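Local atomic coordinates of cupin 2, conserved barrel (Desulfitobacterium hafniense, PDB entry 2OZJ), a protein that is of unknown function but belongs to the cupin superfamily, whose members share a conserved beta-barrel domain. Residues 25-30 and 43-48. Residues are numbered along the deposited sequence; the frame is centred on the assembly and turned at random.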
# COMPACT_ATOMS: atom_id res chain seq x y z
N ASN A 25 24.26 4.71 -3.27
CA ASN A 25 24.60 5.63 -4.35
C ASN A 25 23.77 5.44 -5.60
O ASN A 25 24.04 6.09 -6.61
CB ASN A 25 26.09 5.49 -4.68
CG ASN A 25 26.97 5.94 -3.52
OD1 ASN A 25 26.66 6.90 -2.86
ND2 ASN A 25 28.05 5.26 -3.29
N GLN A 26 22.82 4.52 -5.56
CA GLN A 26 21.93 4.22 -6.68
C GLN A 26 20.49 4.37 -6.26
O GLN A 26 20.14 4.22 -5.09
CB GLN A 26 22.20 2.82 -7.22
CG GLN A 26 23.65 2.75 -7.65
CD GLN A 26 24.19 1.44 -8.24
OE1 GLN A 26 25.16 1.47 -9.02
NE2 GLN A 26 23.65 0.33 -7.82
N VAL A 27 19.66 4.70 -7.25
CA VAL A 27 18.23 4.81 -7.07
C VAL A 27 17.62 3.59 -7.78
O VAL A 27 17.94 3.32 -8.94
CB VAL A 27 17.69 6.10 -7.70
CG1 VAL A 27 16.18 6.13 -7.58
CG2 VAL A 27 18.43 7.36 -7.09
N LEU A 28 16.77 2.85 -7.08
CA LEU A 28 16.09 1.69 -7.66
C LEU A 28 14.58 1.92 -7.70
O LEU A 28 14.02 2.60 -6.85
CB LEU A 28 16.37 0.39 -6.89
CG LEU A 28 17.71 -0.32 -7.00
CD1 LEU A 28 18.82 0.56 -6.49
CD2 LEU A 28 17.68 -1.63 -6.26
N SER A 29 13.91 1.42 -8.73
CA SER A 29 12.46 1.54 -8.84
C SER A 29 11.87 0.28 -9.46
O SER A 29 12.51 -0.39 -10.29
CB SER A 29 12.04 2.76 -9.66
OG SER A 29 12.44 2.65 -11.00
N MSE A 30 10.63 -0.01 -9.07
CA MSE A 30 9.89 -1.13 -9.65
C MSE A 30 8.42 -0.76 -9.75
O MSE A 30 7.85 -0.32 -8.73
CB MSE A 30 10.08 -2.39 -8.81
CG MSE A 30 9.43 -3.60 -9.46
SE MSE A 30 10.03 -5.33 -8.89
CE MSE A 30 9.20 -5.30 -7.14
N PHE A 43 10.25 2.33 -4.56
CA PHE A 43 11.47 3.08 -4.79
C PHE A 43 12.39 2.89 -3.61
O PHE A 43 11.92 2.73 -2.46
CB PHE A 43 11.25 4.58 -4.86
CG PHE A 43 10.45 5.03 -5.99
CD1 PHE A 43 11.01 5.14 -7.27
CD2 PHE A 43 9.13 5.39 -5.83
CE1 PHE A 43 10.23 5.59 -8.38
CE2 PHE A 43 8.36 5.79 -6.95
CZ PHE A 43 8.91 5.90 -8.21
N SER A 44 13.69 2.98 -3.88
CA SER A 44 14.66 3.12 -2.82
C SER A 44 15.78 4.03 -3.25
O SER A 44 16.19 4.01 -4.43
CB SER A 44 15.21 1.77 -2.47
OG SER A 44 15.99 1.26 -3.51
N PHE A 45 16.26 4.86 -2.32
CA PHE A 45 17.47 5.62 -2.50
C PHE A 45 17.95 6.12 -1.15
O PHE A 45 17.30 5.87 -0.12
CB PHE A 45 17.32 6.75 -3.53
CG PHE A 45 16.26 7.77 -3.21
CD1 PHE A 45 14.94 7.53 -3.54
CD2 PHE A 45 16.61 9.00 -2.64
CE1 PHE A 45 13.97 8.48 -3.27
CE2 PHE A 45 15.65 9.96 -2.37
CZ PHE A 45 14.32 9.70 -2.68
N ALA A 46 19.06 6.84 -1.16
CA ALA A 46 19.66 7.33 0.07
C ALA A 46 19.81 8.82 -0.06
O ALA A 46 20.11 9.34 -1.14
CB ALA A 46 21.02 6.68 0.31
N ASP A 47 19.58 9.53 1.05
CA ASP A 47 19.85 10.97 1.13
C ASP A 47 19.16 11.76 -0.03
O ASP A 47 17.97 11.51 -0.34
CB ASP A 47 21.36 11.16 1.27
CG ASP A 47 21.91 10.49 2.56
OD1 ASP A 47 21.21 10.51 3.60
OD2 ASP A 47 23.02 9.95 2.56
N GLY A 48 19.86 12.70 -0.66
CA GLY A 48 19.28 13.44 -1.79
C GLY A 48 19.69 12.91 -3.17
O GLY A 48 19.73 13.66 -4.16
O HOH W 1 18.61 2.37 -3.48
O HOH W 2 20.82 6.42 -3.33
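L28 and S44 face each other as a hydrogen-bonded pair of an antiparallel hairpin, joined by two bonds, L28 N to S44 O and S44 N to L28 O, each 3.0 Å long. The first lies in the carbonyl plane of S44; in the second the donor is tilted 28° from the plane of the L28 carbonyl. Both side chains rise from the same face of the sheet, where S44 OG lies 3.5 Å from L28 CB. A chi1 of 68° sets that hydroxyl between its own backbone N and carbonyl carbon; it accepts a bond from a water that also donates to Q26 O, and its other partner is the carbonyl of E21. The opposite face carries S29 and F43, a non-hydrogen-bonded pair, with S29 CB 3.5 Å from F43 CD1. Farther along, V27 and F45 run alongside one another in the same direction, and V27 CG2 touches F45 CB at 3.8 Å. Backbone pairing has already ended at L28 and S44: a second water accepts from A46 N and can donate to Q26 O where the two segments diverge. These residues form the open end of the hairpin of strands 28-34 and 38-46 in the cupin barrel. Beyond it, strand 102-109 pairs with strand 38-46, M104 and Q106 packing against F43, while F102 meets the F45 ring edge-to-face.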